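Nitrogen regulatory protein P-II (Thiomonas intermedia, PDB 5DS7) probably regulates enzyme activity as a trimeric, nucleotide-binding signalling protein of the PII (GlnB-like) family, and binds AMP and ADP at the clefts between its subunits. Local coordinates at residues K11-L16 with F94-Q99. Numbering follows the deposited sequence.
Sequences KLEIIL and FVHDIQ. With AMP (adenosine monophosphate), chain G.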
ATOM      1  N   LYS B  11      -6.945  -6.787  -3.928  1.00 24.74           N
ATOM      2  CA  LYS B  11      -5.746  -6.766  -3.128  1.00 23.95           C
ATOM      3  C   LYS B  11      -6.156  -6.348  -1.716  1.00 22.85           C
ATOM      4  O   LYS B  11      -6.772  -5.303  -1.519  1.00 22.75           O
ATOM      5  CB  LYS B  11      -4.704  -5.823  -3.722  1.00 24.28           C
ATOM      6  CG  LYS B  11      -3.323  -5.913  -3.056  1.00 23.43           C
ATOM      7  CD  LYS B  11      -2.486  -4.669  -3.314  1.00 23.29           C
ATOM      8  CE  LYS B  11      -2.886  -3.558  -2.374  1.00 22.44           C
ATOM      9  NZ  LYS B  11      -1.956  -2.396  -2.464  1.00 22.28           N
ATOM     10  N   LEU B  12      -5.855  -7.191  -0.737  1.00 22.55           N
ATOM     11  CA  LEU B  12      -6.128  -6.835   0.648  1.00 21.91           C
ATOM     12  C   LEU B  12      -4.921  -6.204   1.314  1.00 21.33           C
ATOM     13  O   LEU B  12      -3.794  -6.630   1.067  1.00 21.38           O
ATOM     14  CB  LEU B  12      -6.533  -8.066   1.434  1.00 22.13           C
ATOM     15  CG  LEU B  12      -7.679  -8.909   0.885  1.00 22.71           C
ATOM     16  CD1 LEU B  12      -7.900 -10.032   1.852  1.00 22.76           C
ATOM     17  CD2 LEU B  12      -8.912  -8.072   0.786  1.00 22.81           C
ATOM     18  N   GLU B  13      -5.152  -5.187   2.145  1.00 25.87           N
ATOM     19  CA  GLU B  13      -4.131  -4.713   3.080  1.00 25.65           C
ATOM     20  C   GLU B  13      -4.638  -4.994   4.484  1.00 26.02           C
ATOM     21  O   GLU B  13      -5.675  -4.479   4.895  1.00 26.22           O
ATOM     22  CB  GLU B  13      -3.826  -3.224   2.881  1.00 25.55           C
ATOM     23  CG  GLU B  13      -3.147  -2.952   1.546  1.00 25.50           C
ATOM     24  CD  GLU B  13      -2.887  -1.472   1.265  1.00 25.87           C
ATOM     25  OE1 GLU B  13      -2.338  -1.161   0.185  1.00 26.15           O
ATOM     26  OE2 GLU B  13      -3.223  -0.620   2.116  1.00 26.23           O
ATOM     27  N   ILE B  14      -3.927  -5.845   5.204  1.00 18.24           N
ATOM     28  CA  ILE B  14      -4.354  -6.269   6.533  1.00 18.95           C
ATOM     29  C   ILE B  14      -3.346  -5.785   7.550  1.00 19.74           C
ATOM     30  O   ILE B  14      -2.179  -6.152   7.485  1.00 20.20           O
ATOM     31  CB  ILE B  14      -4.492  -7.787   6.619  1.00 19.32           C
ATOM     32  CG1 ILE B  14      -5.313  -8.288   5.424  1.00 18.92           C
ATOM     33  CG2 ILE B  14      -5.086  -8.200   7.980  1.00 19.90           C
ATOM     34  CD1 ILE B  14      -4.985  -9.713   5.002  1.00 19.28           C
ATOM     35  N   ILE B  15      -3.797  -4.936   8.468  1.00 17.61           N
ATOM     36  CA  ILE B  15      -2.906  -4.307   9.432  1.00 18.75           C
ATOM     37  C   ILE B  15      -3.250  -4.813  10.811  1.00 19.57           C
ATOM     38  O   ILE B  15      -4.398  -4.706  11.222  1.00 19.30           O
ATOM     39  CB  ILE B  15      -3.033  -2.774   9.347  1.00 18.68           C
ATOM     40  CG1 ILE B  15      -2.684  -2.318   7.923  1.00 17.55           C
ATOM     41  CG2 ILE B  15      -2.149  -2.085  10.369  1.00 20.15           C
ATOM     42  CD1 ILE B  15      -3.088  -0.890   7.638  1.00 17.49           C
ATOM     43  N   LEU B  16      -2.281  -5.403  11.507  1.00 19.02           N
ATOM     44  CA  LEU B  16      -2.520  -5.952  12.839  1.00 19.63           C
ATOM     45  C   LEU B  16      -1.191  -6.147  13.584  1.00 20.75           C
ATOM     46  O   LEU B  16      -0.119  -6.018  12.994  1.00 21.07           O
ATOM     47  CB  LEU B  16      -3.292  -7.275  12.744  1.00 18.98           C
ATOM     48  CG  LEU B  16      -2.515  -8.519  12.313  1.00 18.98           C
ATOM     49  CD1 LEU B  16      -3.475  -9.678  12.131  1.00 18.36           C
ATOM     50  CD2 LEU B  16      -1.706  -8.282  11.039  1.00 18.73           C
ATOM     51  N   PHE B  94      -8.404  -3.425   4.335  1.00 20.16           N
ATOM     52  CA  PHE B  94      -8.780  -2.565   3.213  1.00 20.39           C
ATOM     53  C   PHE B  94      -8.832  -3.408   1.943  1.00 20.40           C
ATOM     54  O   PHE B  94      -7.832  -4.014   1.589  1.00 20.04           O
ATOM     55  CB  PHE B  94      -7.769  -1.426   3.007  1.00 20.37           C
ATOM     56  CG  PHE B  94      -7.566  -0.547   4.211  1.00 20.69           C
ATOM     57  CD1 PHE B  94      -8.607  -0.286   5.079  1.00 21.18           C
ATOM     58  CD2 PHE B  94      -6.320   0.028   4.457  1.00 20.72           C
ATOM     59  CE1 PHE B  94      -8.425   0.516   6.167  1.00 21.71           C
ATOM     60  CE2 PHE B  94      -6.118   0.834   5.558  1.00 21.39           C
ATOM     61  CZ  PHE B  94      -7.170   1.072   6.426  1.00 21.88           C
ATOM     62  N   VAL B  95      -9.964  -3.435   1.247  1.00 19.49           N
ATOM     63  CA  VAL B  95     -10.064  -4.155  -0.031  1.00 19.84           C
ATOM     64  C   VAL B  95      -9.866  -3.189  -1.227  1.00 20.35           C
ATOM     65  O   VAL B  95     -10.551  -2.152  -1.335  1.00 20.75           O
ATOM     66  CB  VAL B  95     -11.438  -4.883  -0.149  1.00 20.29           C
ATOM     67  CG1 VAL B  95     -11.471  -5.859  -1.362  1.00 20.73           C
ATOM     68  CG2 VAL B  95     -11.768  -5.626   1.148  1.00 19.97           C
ATOM     69  N   HIS B  96      -8.901  -3.497  -2.092  1.00 21.60           N
ATOM     70  CA  HIS B  96      -8.643  -2.708  -3.306  1.00 22.35           C
ATOM     71  C   HIS B  96      -9.009  -3.479  -4.555  1.00 23.19           C
ATOM     72  O   HIS B  96      -8.904  -4.710  -4.579  1.00 23.20           O
ATOM     73  CB  HIS B  96      -7.160  -2.316  -3.456  1.00 22.24           C
ATOM     74  CG  HIS B  96      -6.601  -1.509  -2.326  1.00 21.53           C
ATOM     75  ND1 HIS B  96      -6.511  -1.993  -1.037  1.00 20.62           N
ATOM     76  CD2 HIS B  96      -6.063  -0.267  -2.300  1.00 21.72           C
ATOM     77  CE1 HIS B  96      -5.970  -1.070  -0.258  1.00 20.40           C
ATOM     78  NE2 HIS B  96      -5.677  -0.019  -1.003  1.00 21.11           N
ATOM     79  N   ASP B  97      -9.400  -2.753  -5.602  1.00 26.22           N
ATOM     80  CA  ASP B  97      -9.423  -3.291  -6.956  1.00 27.10           C
ATOM     81  C   ASP B  97      -8.044  -3.117  -7.558  1.00 27.48           C
ATOM     82  O   ASP B  97      -7.481  -2.029  -7.465  1.00 27.27           O
ATOM     83  CB  ASP B  97     -10.427  -2.563  -7.851  1.00 27.62           C
ATOM     84  CG  ASP B  97     -11.851  -2.914  -7.548  1.00 27.53           C
ATOM     85  OD1 ASP B  97     -12.116  -4.058  -7.137  1.00 27.34           O
ATOM     86  OD2 ASP B  97     -12.717  -2.034  -7.728  1.00 27.67           O
ATOM     87  N   ILE B  98      -7.487  -4.159  -8.167  1.00 19.64           N
ATOM     88  CA  ILE B  98      -6.236  -3.985  -8.914  1.00 20.20           C
ATOM     89  C   ILE B  98      -6.310  -4.706 -10.248  1.00 21.11           C
ATOM     90  O   ILE B  98      -7.277  -5.407 -10.530  1.00 21.27           O
ATOM     91  CB  ILE B  98      -5.003  -4.518  -8.155  1.00 20.05           C
ATOM     92  CG1 ILE B  98      -5.166  -5.997  -7.823  1.00 20.14           C
ATOM     93  CG2 ILE B  98      -4.747  -3.730  -6.890  1.00 18.95           C
ATOM     94  CD1 ILE B  98      -3.882  -6.622  -7.368  1.00 20.32           C
ATOM     95  N   GLN B  99      -5.281  -4.526 -11.067  1.00 29.07           N
ATOM     96  CA  GLN B  99      -5.131  -5.329 -12.270  1.00 29.75           C
ATOM     97  C   GLN B  99      -3.774  -5.999 -12.249  1.00 29.88           C
ATOM     98  O   GLN B  99      -2.804  -5.453 -11.702  1.00 29.51           O
ATOM     99  CB  GLN B  99      -5.275  -4.479 -13.533  1.00 29.98           C
ATOM    100  CG  GLN B  99      -6.617  -3.784 -13.690  1.00 29.92           C
ATOM    101  CD  GLN B  99      -6.627  -2.876 -14.902  1.00 30.08           C
ATOM    102  OE1 GLN B  99      -6.025  -1.796 -14.893  1.00 29.69           O
ATOM    103  NE2 GLN B  99      -7.295  -3.317 -15.962  1.00 30.66           N
TER
HETATM  104  P   AMP G 201      -7.468  -0.063  16.135  1.00 25.52           P
HETATM  105  O1P AMP G 201      -7.992  -1.437  15.797  1.00 24.88           O
HETATM  106  O2P AMP G 201      -8.481   1.041  15.964  1.00 25.52           O
HETATM  107  O3P AMP G 201      -6.622  -0.052  17.378  1.00 26.38           O
HETATM  108  O5' AMP G 201      -6.401   0.187  14.985  1.00 25.27           O
HETATM  109  C5' AMP G 201      -5.133  -0.442  15.050  1.00 25.60           C
HETATM  110  C4' AMP G 201      -4.229   0.001  13.930  1.00 25.48           C
HETATM  111  O4' AMP G 201      -4.922  -0.049  12.658  1.00 24.39           O
HETATM  112  C3' AMP G 201      -3.747   1.431  14.032  1.00 26.11           C
HETATM  113  O3' AMP G 201      -2.649   1.549  14.915  1.00 27.05           O
HETATM  114  C2' AMP G 201      -3.399   1.768  12.593  1.00 25.59           C
HETATM  115  O2' AMP G 201      -2.132   1.250  12.268  1.00 25.93           O
HETATM  116  C1' AMP G 201      -4.468   0.992  11.822  1.00 24.37           C
HETATM  117  N9  AMP G 201      -5.616   1.852  11.476  1.00 24.09           N
HETATM  118  C8  AMP G 201      -6.722   2.061  12.221  1.00 24.30           C
HETATM  119  N7  AMP G 201      -7.568   2.931  11.614  1.00 24.19           N
HETATM  120  C5  AMP G 201      -6.986   3.306  10.473  1.00 23.90           C
HETATM  121  C6  AMP G 201      -7.332   4.209   9.368  1.00 23.80           C
HETATM  122  N6  AMP G 201      -8.501   4.887   9.392  1.00 24.03           N
HETATM  123  N1  AMP G 201      -6.448   4.335   8.355  1.00 23.56           N
HETATM  124  C2  AMP G 201      -5.289   3.651   8.335  1.00 23.42           C
HETATM  125  N3  AMP G 201      -4.911   2.810   9.308  1.00 23.53           N
HETATM  126  C4  AMP G 201      -5.705   2.602  10.381  1.00 23.79           C
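K11 and H96, L12 and V95, and E13 and F94 face each other in antiparallel register where the first and last strands of the ferredoxin-like PII fold, 7-17 and 92-100, pair within the four-stranded sheet. K11 and H96 form a hydrogen-bonded pair, with K11 N to H96 O and H96 N to K11 O both at 2.9 Å; E13 and F94 form the next such pair.

Between them, L12 and V95 point to the helix-covered face, where L12 CD2 touches V95 CG2 and L12 also packs on L78 of helix 75-88. The other face, carrying K11, E13, F94 and H96, turns to the trimer interior.

On this face K11 rests its CB against CG2 and CD1 of I98. CG lies anti to the backbone N (chi1 -171°), and a bend at chi3 (81°) carries the chain beside H96, whose imidazole receives K11 CE over one face, offset toward the rim, in a CH-pi contact of 4.3 Å to the centroid. K11 NZ then reaches E13 OE1 at 2.9 Å in a salt bridge, accepted through the anti lone pair of that oxygen, and also forms a salt bridge to E13 OE2 and a hydrogen bond to H96 NE2, both of the third subunit. Reciprocally, E13 OE2 and H96 NE2 of this chain pair with K11 NZ of the second subunit, linking the three chains. H96 ND1 donates a weak hydrogen bond to K11 O, which H96 N already holds. E13 CD approaches H96 CE1 to 3.5 Å, carboxylate and imidazole planes 41° apart.

Nearer the nucleotide, I15 CD1 meets F94 CE2, and I15 CG2 lies 3.8 Å from O2' of AMP. The phenyl ring of F94 has two in-plane neighbours at its edge: E13 OE2, 3.9 Å from CD2, and adenine C2 of AMP, 3.7 Å from CZ.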